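Local coordinates for protein PTS system glucose-specific EIIA component (Mycoplasma capricolum, PDB 2GPR) that accepts a phosphoryl group from phospho-HPr on a histidine and passes it to the EIIB domain during glucose uptake, at residues 63-68 with 93-98. Sequence-based numbering, arbitrary orientation.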
ATOM      1  N   HIS A  63      -9.874  -5.417  -0.680  1.00 23.25           N
ATOM      2  CA  HIS A  63      -9.207  -4.892   0.506  1.00 21.88           C
ATOM      3  C   HIS A  63      -7.687  -4.841   0.379  1.00 19.23           C
ATOM      4  O   HIS A  63      -7.012  -4.329   1.285  1.00 17.40           O
ATOM      5  CB  HIS A  63      -9.571  -5.758   1.734  1.00 22.00           C
ATOM      6  CG  HIS A  63      -9.008  -7.141   1.543  1.00 28.49           C
ATOM      7  ND1 HIS A  63      -9.402  -7.951   0.473  1.00 31.44           N
ATOM      8  CD2 HIS A  63      -8.039  -7.816   2.225  1.00 30.76           C
ATOM      9  CE1 HIS A  63      -8.697  -9.092   0.543  1.00 31.87           C
ATOM     10  NE2 HIS A  63      -7.882  -9.054   1.597  1.00 31.56           N
ATOM     11  N   ALA A  64      -7.160  -5.439  -0.697  1.00 17.01           N
ATOM     12  CA  ALA A  64      -5.727  -5.494  -0.866  1.00 17.08           C
ATOM     13  C   ALA A  64      -5.321  -5.395  -2.348  1.00 19.10           C
ATOM     14  O   ALA A  64      -5.961  -5.965  -3.191  1.00 21.28           O
ATOM     15  CB  ALA A  64      -5.236  -6.745  -0.189  1.00 15.91           C
ATOM     16  N   PHE A  65      -4.276  -4.628  -2.686  1.00 17.50           N
ATOM     17  CA  PHE A  65      -3.935  -4.478  -4.063  1.00 18.88           C
ATOM     18  C   PHE A  65      -2.490  -4.769  -4.279  1.00 21.04           C
ATOM     19  O   PHE A  65      -1.686  -4.146  -3.647  1.00 25.76           O
ATOM     20  CB  PHE A  65      -4.257  -3.030  -4.479  1.00 21.24           C
ATOM     21  CG  PHE A  65      -5.727  -2.744  -4.354  1.00 22.88           C
ATOM     22  CD1 PHE A  65      -6.587  -3.082  -5.399  1.00 26.25           C
ATOM     23  CD2 PHE A  65      -6.297  -2.299  -3.162  1.00 23.42           C
ATOM     24  CE1 PHE A  65      -7.973  -2.901  -5.299  1.00 27.50           C
ATOM     25  CE2 PHE A  65      -7.679  -2.091  -3.050  1.00 26.96           C
ATOM     26  CZ  PHE A  65      -8.522  -2.384  -4.123  1.00 28.09           C
ATOM     27  N   GLY A  66      -2.177  -5.673  -5.195  1.00 18.90           N
ATOM     28  CA  GLY A  66      -0.815  -6.053  -5.521  1.00 17.78           C
ATOM     29  C   GLY A  66      -0.347  -5.489  -6.866  1.00 21.09           C
ATOM     30  O   GLY A  66      -0.959  -5.675  -7.930  1.00 22.29           O
ATOM     31  N   ILE A  67       0.768  -4.767  -6.819  1.00 22.98           N
ATOM     32  CA  ILE A  67       1.272  -4.119  -8.008  1.00 21.87           C
ATOM     33  C   ILE A  67       2.647  -4.595  -8.270  1.00 24.74           C
ATOM     34  O   ILE A  67       3.483  -4.695  -7.374  1.00 26.95           O
ATOM     35  CB  ILE A  67       1.178  -2.567  -7.955  1.00 19.17           C
ATOM     36  CG1 ILE A  67      -0.296  -2.089  -7.942  1.00 15.49           C
ATOM     37  CG2 ILE A  67       1.898  -1.961  -9.167  1.00 16.29           C
ATOM     38  CD1 ILE A  67      -0.602  -0.897  -7.053  1.00 15.13           C
ATOM     39  N   GLN A  68       2.861  -4.957  -9.491  1.00 26.30           N
ATOM     40  CA  GLN A  68       4.144  -5.439  -9.886  1.00 30.75           C
ATOM     41  C   GLN A  68       4.680  -4.485 -10.933  1.00 33.00           C
ATOM     42  O   GLN A  68       4.024  -4.221 -11.927  1.00 30.49           O
ATOM     43  CB  GLN A  68       4.034  -6.946 -10.322  1.00 34.04           C
ATOM     44  CG  GLN A  68       5.245  -7.617 -11.017  1.00 36.38           C
ATOM     45  CD  GLN A  68       4.805  -8.714 -12.005  1.00 39.15           C
ATOM     46  OE1 GLN A  68       4.507  -8.440 -13.203  1.00 40.84           O
ATOM     47  NE2 GLN A  68       4.688  -9.950 -11.497  1.00 37.71           N
ATOM     48  N   SER A  93     -14.161  -0.532  -5.493  1.00 29.79           N
ATOM     49  CA  SER A  93     -12.919  -0.531  -6.247  1.00 31.38           C
ATOM     50  C   SER A  93     -13.098   0.102  -7.604  1.00 28.72           C
ATOM     51  O   SER A  93     -14.259   0.274  -8.077  1.00 27.33           O
ATOM     52  CB  SER A  93     -12.289  -1.915  -6.380  1.00 32.84           C
ATOM     53  OG  SER A  93     -12.509  -2.441  -7.675  1.00 34.36           O
ATOM     54  N   PHE A  94     -11.948   0.427  -8.233  1.00 23.70           N
ATOM     55  CA  PHE A  94     -12.002   1.015  -9.549  1.00 23.01           C
ATOM     56  C   PHE A  94     -11.095   0.313 -10.520  1.00 22.69           C
ATOM     57  O   PHE A  94     -10.902   0.789 -11.673  1.00 22.68           O
ATOM     58  CB  PHE A  94     -11.704   2.510  -9.528  1.00 23.90           C
ATOM     59  CG  PHE A  94     -12.649   3.249  -8.652  1.00 21.52           C
ATOM     60  CD1 PHE A  94     -13.883   3.667  -9.141  1.00 20.08           C
ATOM     61  CD2 PHE A  94     -12.331   3.485  -7.318  1.00 20.41           C
ATOM     62  CE1 PHE A  94     -14.758   4.353  -8.305  1.00 20.81           C
ATOM     63  CE2 PHE A  94     -13.206   4.164  -6.470  1.00 21.02           C
ATOM     64  CZ  PHE A  94     -14.434   4.582  -6.968  1.00 20.94           C
ATOM     65  N   VAL A  95     -10.571  -0.821 -10.039  1.00 21.08           N
ATOM     66  CA  VAL A  95      -9.589  -1.585 -10.758  1.00 22.35           C
ATOM     67  C   VAL A  95      -9.926  -3.071 -10.784  1.00 24.76           C
ATOM     68  O   VAL A  95     -10.735  -3.570  -9.988  1.00 25.95           O
ATOM     69  CB  VAL A  95      -8.245  -1.363 -10.037  1.00 21.18           C
ATOM     70  CG1 VAL A  95      -7.690   0.033 -10.350  1.00 19.96           C
ATOM     71  CG2 VAL A  95      -8.501  -1.471  -8.531  1.00 17.36           C
ATOM     72  N   THR A  96      -9.264  -3.782 -11.673  1.00 24.07           N
ATOM     73  CA  THR A  96      -9.442  -5.223 -11.778  1.00 24.25           C
ATOM     74  C   THR A  96      -8.094  -5.851 -11.883  1.00 23.44           C
ATOM     75  O   THR A  96      -7.148  -5.227 -12.346  1.00 27.54           O
ATOM     76  CB  THR A  96     -10.243  -5.648 -13.026  1.00 25.94           C
ATOM     77  OG1 THR A  96     -11.280  -4.736 -13.293  1.00 32.26           O
ATOM     78  CG2 THR A  96     -10.822  -7.018 -12.824  1.00 22.98           C
ATOM     79  N   GLN A  97      -8.010  -7.064 -11.475  1.00 22.56           N
ATOM     80  CA  GLN A  97      -6.779  -7.753 -11.559  1.00 27.39           C
ATOM     81  C   GLN A  97      -6.218  -7.765 -12.972  1.00 29.54           C
ATOM     82  O   GLN A  97      -6.953  -7.661 -13.951  1.00 29.05           O
ATOM     83  CB  GLN A  97      -6.926  -9.155 -11.037  1.00 29.27           C
ATOM     84  CG  GLN A  97      -5.572  -9.777 -10.791  1.00 34.01           C
ATOM     85  CD  GLN A  97      -5.761 -11.193 -10.384  1.00 40.67           C
ATOM     86  OE1 GLN A  97      -6.787 -11.806 -10.735  1.00 44.39           O
ATOM     87  NE2 GLN A  97      -4.838 -11.691  -9.572  1.00 42.40           N
ATOM     88  N   ASP A  98      -4.899  -7.823 -13.037  1.00 30.09           N
ATOM     89  CA  ASP A  98      -4.191  -7.833 -14.265  1.00 28.55           C
ATOM     90  C   ASP A  98      -4.143  -6.486 -14.912  1.00 26.41           C
ATOM     91  O   ASP A  98      -3.513  -6.352 -15.956  1.00 28.06           O
ATOM     92  CB  ASP A  98      -4.796  -8.791 -15.296  1.00 34.02           C
ATOM     93  CG  ASP A  98      -4.990 -10.228 -14.892  1.00 38.21           C
ATOM     94  OD1 ASP A  98      -3.884 -10.755 -14.436  1.00 38.29           O
ATOM     95  OD2 ASP A  98      -5.924 -10.928 -15.243  1.00 39.83           O
TER
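Phe-65 reaches from strand 64-68 to Val-95 and Ser-93, an example of how an antiparallel beta-sandwich such as the EIIA-Glc domain packs a loop against a sheet through one buried aromatic. Segment 93-98 leaves the end of strand 91-93 and leads toward strand 100-101, and it touches strand 64-68 through this single ring.

Between the two segments the contact is apolar. CG2 of Val-95 lies 3.6 Å from CE1 of Phe-65 and 4.0 Å from CD1, so one methyl meets the CD1-CE1 bond of the ring at a slant. Val-95 turns that methyl to the ring by setting CG1 anti to its carbonyl carbon (chi1 -75°), which places CG2 between the backbone N and the carbonyl. Ser-93 adds a looser touch, its CB 4.4 Å from CZ of Phe-65, at the ring edge and near the ring plane. Leu-55 and Leu-107 touch both Phe-65 and Val-95, joining the pair to the surrounding hydrophobic core.

Backbone hydrogen bonding with Leu-77 ties Phe-65 into the large sheet, where strand 64-68 runs beside strand 74-78. That strand ends at His-78, by similarity the histidine that takes up the phosphoryl group, unphosphorylated here, whose side chain is about 8 Å from that of Phe-65. His-63, just before the strand, is by similarity a zinc ligand shared with glycerol kinase.

Hydrogen bonds act both within the loop and from it to the sheet. Farther along, Gln-97 NE2 donates a hydrogen bond to Val-56 O on strand 53-57. Within the loop, the hydroxyl OG of Ser-93 donates to Val-95 O at 3.1 Å, meeting a lone pair in the carbonyl plane at a C=O...OG angle of 134°.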